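Methyltransferase WBDD (Escherichia coli, PDB 4AZS) is a bifunctional kinase and methyltransferase that regulates the chain length of the O antigen in Escherichia coli O9a. Local coordinates at residues H151-V156 and R192-Q197; S402-V407 and V453-L458. One frame throughout, in Å; residues are numbered along the deposited sequence.

Interaction 1 (H151-V156 and R192-Q197); sequences HGIDEV and RELIEQ
L194 meets the start of helix 153-166 through a single methyl group, CD2, which is shared by two side chains one helical turn apart. CG2 of I153 lies 3.8 Å from L194 CD2, and CG1 of V156 lies 3.9 Å from that same L194 CD2, so the methyl rests against both branches. The I153 and L194 side chains cross at about a right angle. In I153 the branch that touches is the short one, CG2, set opposite the backbone N because CG1 takes the place beside it (chi1 -63°). The nearest backbone pair, V156 CA and L194 CA, is 6.8 Å apart, and the attraction between the segments is apolar.

The next shell bonds to the loop that carries L194. Q197 folds its side chain back, and its NE2 donates to L194 O at 2.8 Å in a nearly straight bond (165° at the hydrogen). The acceptor lies in the Q197 amide plane, whereas NE2 stands well above the carbonyl plane of L194. R192 O receives both I195 N and E196 N, one carbonyl serving two donors, and K157 NZ of the helix bonds to E193 O and Q197 OE1, adding a polar tie beside the apolar one.

Further out, V156, about 9 Å from the bound S-adenosylmethionine, also packs on F144, I147 and V148, while I195 turns to strands 200-207 and 216-222. Within the class I (Rossmann-like) methyltransferase fold, with strand order 3-2-1-4-5-7-6, the contact joins helix 153-166, itself packed on helix 144-151, to the loop between strands 169-173 and 200-207.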
loop_
_atom_site.group_PDB
_atom_site.type_symbol
_atom_site.label_atom_id
_atom_site.label_comp_id
_atom_site.label_asym_id
_atom_site.label_seq_id
_atom_site.Cartn_x
_atom_site.Cartn_y
_atom_site.Cartn_z
ATOM N N HIS A 151 8.559 -24.954 -1.226
ATOM C CA HIS A 151 7.759 -25.189 -0.020
ATOM C C HIS A 151 8.397 -24.847 1.300
ATOM O O HIS A 151 7.705 -24.865 2.342
ATOM C CB HIS A 151 7.300 -26.635 0.018
ATOM C CG HIS A 151 6.540 -27.060 -1.199
ATOM N ND1 HIS A 151 5.237 -26.790 -1.360
ATOM C CD2 HIS A 151 6.942 -27.764 -2.337
ATOM C CE1 HIS A 151 4.816 -27.285 -2.546
ATOM N NE2 HIS A 151 5.860 -27.884 -3.141
ATOM N N GLY A 152 9.696 -24.532 1.312
ATOM C CA GLY A 152 10.360 -24.154 2.557
ATOM C C GLY A 152 11.011 -25.344 3.245
ATOM O O GLY A 152 10.731 -26.516 2.915
ATOM N N ILE A 153 11.862 -25.023 4.211
ATOM C CA ILE A 153 12.730 -25.984 4.883
ATOM C C ILE A 153 11.947 -26.906 5.830
ATOM O O ILE A 153 12.172 -28.101 5.838
ATOM C CB ILE A 153 13.845 -25.223 5.645
ATOM C CG1 ILE A 153 14.736 -24.434 4.652
ATOM C CG2 ILE A 153 14.694 -26.172 6.474
ATOM C CD1 ILE A 153 15.526 -23.275 5.260
ATOM N N ASP A 154 11.034 -26.361 6.620
ATOM C CA ASP A 154 10.294 -27.172 7.571
ATOM C C ASP A 154 9.465 -28.282 6.917
ATOM O O ASP A 154 9.470 -29.395 7.420
ATOM C CB ASP A 154 9.416 -26.313 8.482
ATOM C CG ASP A 154 10.225 -25.615 9.594
ATOM O OD1 ASP A 154 11.403 -25.970 9.835
ATOM O OD2 ASP A 154 9.687 -24.705 10.243
ATOM N N GLU A 155 8.773 -28.001 5.818
ATOM C CA GLU A 155 8.028 -29.048 5.162
ATOM C C GLU A 155 9.022 -30.110 4.626
ATOM O O GLU A 155 8.763 -31.289 4.751
ATOM C CB GLU A 155 7.099 -28.530 4.036
ATOM C CG GLU A 155 6.830 -29.601 2.965
ATOM C CD GLU A 155 5.790 -29.246 1.891
ATOM O OE1 GLU A 155 5.072 -28.245 2.032
ATOM O OE2 GLU A 155 5.689 -29.997 0.879
ATOM N N VAL A 156 10.158 -29.696 4.063
ATOM C CA VAL A 156 11.132 -30.666 3.570
ATOM C C VAL A 156 11.679 -31.550 4.709
ATOM O O VAL A 156 11.853 -32.765 4.512
ATOM C CB VAL A 156 12.263 -30.000 2.800
ATOM C CG1 VAL A 156 13.409 -30.984 2.556
ATOM C CG2 VAL A 156 11.761 -29.469 1.473
ATOM N N ARG A 192 22.809 -30.285 6.459
ATOM C CA ARG A 192 22.441 -31.110 7.595
ATOM C C ARG A 192 21.186 -30.660 8.355
ATOM O O ARG A 192 20.553 -31.474 8.999
ATOM C CB ARG A 192 23.603 -31.244 8.541
ATOM C CG ARG A 192 24.588 -32.228 7.988
ATOM C CD ARG A 192 25.854 -32.158 8.780
ATOM N NE ARG A 192 26.519 -30.900 8.518
ATOM C CZ ARG A 192 27.729 -30.589 8.985
ATOM N NH1 ARG A 192 28.407 -31.451 9.732
ATOM N NH2 ARG A 192 28.264 -29.411 8.703
ATOM N N GLU A 193 20.785 -29.415 8.218
ATOM C CA GLU A 193 19.503 -28.986 8.811
ATOM C C GLU A 193 18.287 -29.699 8.235
ATOM O O GLU A 193 17.213 -29.703 8.848
ATOM C CB GLU A 193 19.285 -27.512 8.595
ATOM C CG GLU A 193 20.192 -26.644 9.442
ATOM C CD GLU A 193 20.078 -25.174 9.034
ATOM O OE1 GLU A 193 18.928 -24.661 8.900
ATOM O OE2 GLU A 193 21.136 -24.555 8.801
ATOM N N LEU A 194 18.416 -30.267 7.043
ATOM C CA LEU A 194 17.290 -30.985 6.485
ATOM C C LEU A 194 17.195 -32.405 7.064
ATOM O O LEU A 194 16.176 -33.090 6.847
ATOM C CB LEU A 194 17.440 -31.089 4.955
ATOM C CG LEU A 194 17.515 -29.780 4.170
ATOM C CD1 LEU A 194 17.739 -30.009 2.677
ATOM C CD2 LEU A 194 16.233 -29.018 4.403
ATOM N N ILE A 195 18.268 -32.891 7.706
ATOM C CA ILE A 195 18.316 -34.305 8.107
ATOM C C ILE A 195 18.628 -34.605 9.559
ATOM O O ILE A 195 18.526 -35.728 9.958
ATOM C CB ILE A 195 19.306 -35.129 7.238
ATOM C CG1 ILE A 195 20.680 -34.517 7.225
ATOM C CG2 ILE A 195 18.775 -35.285 5.813
ATOM C CD1 ILE A 195 21.723 -35.405 6.605
ATOM N N GLU A 196 19.058 -33.608 10.323
ATOM C CA GLU A 196 19.576 -33.820 11.654
ATOM C C GLU A 196 18.444 -34.243 12.624
ATOM O O GLU A 196 18.717 -34.814 13.640
ATOM C CB GLU A 196 20.279 -32.559 12.153
ATOM C CG GLU A 196 19.326 -31.460 12.574
ATOM C CD GLU A 196 20.017 -30.104 12.706
ATOM O OE1 GLU A 196 21.263 -30.053 12.566
ATOM O OE2 GLU A 196 19.311 -29.084 12.934
ATOM N N GLN A 197 17.187 -34.006 12.260
ATOM C CA GLN A 197 16.056 -34.603 12.983
ATOM C C GLN A 197 15.977 -36.115 12.795
ATOM O O GLN A 197 15.337 -36.779 13.610
ATOM C CB GLN A 197 14.703 -33.983 12.579
ATOM C CG GLN A 197 14.141 -34.427 11.224
ATOM C CD GLN A 197 14.942 -33.896 10.033
ATOM O OE1 GLN A 197 15.929 -33.165 10.231
ATOM N NE2 GLN A 197 14.528 -34.244 8.797
#

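Interaction 2 (S402-V407 and V453-L458); sequences SFFVFV and VLLLAL. Unlike the reference sequence in segment 453-458: V453 (reference Ala).
L455 reaches from helix 452-460 toward helix 397-410 and divides its two terminal methyls between neighbouring phenylalanines, F403 and F404. Its CB leaves the backbone in the direction of the other helix. At CG the chain forks. CD1 goes to F404, 3.8 Å from F404 CE1 and 4.0 Å from F404 CZ, at the far end of that ring. CD2 goes to F403, 3.8 Å from F403 CD2 and 4.2 Å from F403 CG, near the root of that ring. Both methyls approach their rings obliquely. The chi1 of L455, -146°, departs by over 30° from a fully staggered anti value, a twist that accompanies this divided reach.

The two rings diverge round the leucine both because consecutive helix positions point different ways and because their first torsions differ: F403 has CG anti to the backbone N (chi1 -168°), whereas F404 has CG beside it (chi1 -65°). The helices stay well apart, with F403 CA and L455 CA at 9.5 Å, and side chains fill the separation. F406 CD2 lies 3.7 Å above one face of F403, displaced toward the ring's rim.

Beyond the pair, F403 also rests on L349 and L352 of helix 341-357, and V442 of helix 435-443 touches both F404 and L455. L455, F403 and F404 thus pack helices 452-460 and 397-410 together with 341-357 and 435-443, consistent with the mostly helical C-terminal lobe of a protein kinase fold.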
loop_
_atom_site.group_PDB
_atom_site.type_symbol
_atom_site.label_atom_id
_atom_site.label_comp_id
_atom_site.label_asym_id
_atom_site.label_seq_id
_atom_site.Cartn_x
_atom_site.Cartn_y
_atom_site.Cartn_z
ATOM N N SER A 402 38.593 -33.785 43.317
ATOM C CA SER A 402 37.295 -33.873 42.633
ATOM C C SER A 402 36.482 -35.065 43.134
ATOM O O SER A 402 35.263 -34.984 43.277
ATOM C CB SER A 402 37.473 -34.029 41.140
ATOM O OG SER A 402 38.166 -35.221 40.959
ATOM N N PHE A 403 37.148 -36.173 43.425
ATOM C CA PHE A 403 36.390 -37.314 43.846
ATOM C C PHE A 403 35.625 -36.982 45.136
ATOM O O PHE A 403 34.595 -37.598 45.440
ATOM C CB PHE A 403 37.268 -38.545 44.020
ATOM C CG PHE A 403 36.468 -39.803 44.172
ATOM C CD1 PHE A 403 36.003 -40.486 43.048
ATOM C CD2 PHE A 403 36.102 -40.250 45.415
ATOM C CE1 PHE A 403 35.230 -41.613 43.173
ATOM C CE2 PHE A 403 35.324 -41.391 45.546
ATOM C CZ PHE A 403 34.876 -42.069 44.419
ATOM N N PHE A 404 36.113 -35.994 45.891
ATOM C CA PHE A 404 35.408 -35.579 47.095
ATOM C C PHE A 404 34.148 -34.824 46.747
ATOM O O PHE A 404 33.145 -34.912 47.455
ATOM C CB PHE A 404 36.291 -34.694 47.972
ATOM C CG PHE A 404 37.487 -35.396 48.511
ATOM C CD1 PHE A 404 37.350 -36.629 49.147
ATOM C CD2 PHE A 404 38.741 -34.816 48.423
ATOM C CE1 PHE A 404 38.446 -37.281 49.669
ATOM C CE2 PHE A 404 39.849 -35.459 48.949
ATOM C CZ PHE A 404 39.699 -36.699 49.556
ATOM N N VAL A 405 34.222 -34.070 45.664
ATOM C CA VAL A 405 33.081 -33.331 45.186
ATOM C C VAL A 405 32.016 -34.318 44.698
ATOM O O VAL A 405 30.878 -34.303 45.195
ATOM C CB VAL A 405 33.482 -32.332 44.088
ATOM C CG1 VAL A 405 32.250 -31.630 43.551
ATOM C CG2 VAL A 405 34.468 -31.309 44.644
ATOM N N PHE A 406 32.393 -35.173 43.748
ATOM C CA PHE A 406 31.581 -36.342 43.382
ATOM C C PHE A 406 30.882 -36.894 44.622
ATOM O O PHE A 406 29.653 -37.048 44.638
ATOM C CB PHE A 406 32.441 -37.446 42.732
ATOM C CG PHE A 406 31.670 -38.692 42.348
ATOM C CD1 PHE A 406 30.766 -38.675 41.300
ATOM C CD2 PHE A 406 31.876 -39.887 43.000
ATOM C CE1 PHE A 406 30.076 -39.807 40.926
ATOM C CE2 PHE A 406 31.189 -41.035 42.624
ATOM C CZ PHE A 406 30.284 -40.993 41.585
ATOM N N VAL A 407 31.659 -37.184 45.658
ATOM C CA VAL A 407 31.091 -37.815 46.857
ATOM C C VAL A 407 30.024 -36.910 47.448
ATOM O O VAL A 407 28.939 -37.361 47.815
ATOM C CB VAL A 407 32.144 -38.105 47.945
ATOM C CG1 VAL A 407 31.473 -38.310 49.300
ATOM C CG2 VAL A 407 32.972 -39.322 47.564
ATOM N N VAL A 453 44.422 -45.868 45.776
ATOM C CA VAL A 453 44.674 -46.972 46.682
ATOM C C VAL A 453 44.446 -46.552 48.123
ATOM O O VAL A 453 43.800 -47.268 48.905
ATOM C CB VAL A 453 46.092 -47.490 46.500
ATOM C CG1 VAL A 453 46.457 -48.445 47.626
ATOM C CG2 VAL A 453 46.188 -48.203 45.145
ATOM N N LEU A 454 44.904 -45.344 48.455
ATOM C CA LEU A 454 44.710 -44.807 49.825
ATOM C C LEU A 454 43.259 -44.467 50.090
ATOM O O LEU A 454 42.712 -44.745 51.169
ATOM C CB LEU A 454 45.598 -43.564 50.064
ATOM C CG LEU A 454 45.554 -42.991 51.509
ATOM C CD1 LEU A 454 46.882 -43.112 52.263
ATOM C CD2 LEU A 454 45.208 -41.541 51.328
ATOM N N LEU A 455 42.645 -43.827 49.115
ATOM C CA LEU A 455 41.240 -43.464 49.210
ATOM C C LEU A 455 40.386 -44.697 49.467
ATOM O O LEU A 455 39.488 -44.671 50.331
ATOM C CB LEU A 455 40.799 -42.795 47.914
ATOM C CG LEU A 455 39.771 -41.679 47.927
ATOM C CD1 LEU A 455 40.139 -40.636 48.936
ATOM C CD2 LEU A 455 39.682 -41.005 46.570
ATOM N N LEU A 456 40.669 -45.776 48.729
ATOM C CA LEU A 456 39.925 -47.019 48.895
ATOM C C LEU A 456 40.190 -47.631 50.264
ATOM O O LEU A 456 39.266 -48.033 50.960
ATOM C CB LEU A 456 40.265 -48.015 47.780
ATOM C CG LEU A 456 39.728 -49.423 48.051
ATOM C CD1 LEU A 456 38.201 -49.429 48.088
ATOM C CD2 LEU A 456 40.238 -50.420 47.032
ATOM N N ALA A 457 41.444 -47.724 50.678
ATOM C CA ALA A 457 41.746 -48.362 51.970
ATOM C C ALA A 457 41.081 -47.604 53.120
ATOM O O ALA A 457 40.512 -48.211 54.033
ATOM C CB ALA A 457 43.251 -48.490 52.188
ATOM N N LEU A 458 41.096 -46.277 53.059
ATOM C CA LEU A 458 40.504 -45.528 54.142
ATOM C C LEU A 458 38.977 -45.693 54.069
ATOM O O LEU A 458 38.315 -45.777 55.106
ATOM C CB LEU A 458 40.943 -44.067 54.137
ATOM C CG LEU A 458 42.359 -43.786 54.626
ATOM C CD1 LEU A 458 42.751 -42.338 54.401
ATOM C CD2 LEU A 458 42.522 -44.119 56.090
#

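How the interactions relate
From the N terminus, the chain first builds the methyltransferase part, where interaction 1 closes a loop across 35 intervening residues that include most of helix 153-166 and strand 169-173. It then runs through the antiparallel sheet beside the AMP site and helix 341-357 before interaction 2 opens. That contact spans 45 residues, including helix 435-443 and a section left unmodelled, and joins helices 397-410 and 452-460. The two loops are in series, neither enclosing nor crossing the other. Their centres are 49 Å apart, on opposite sides of the chain's centre, so each ties together its own part: the methyltransferase region in one case, the helical kinase region in the other.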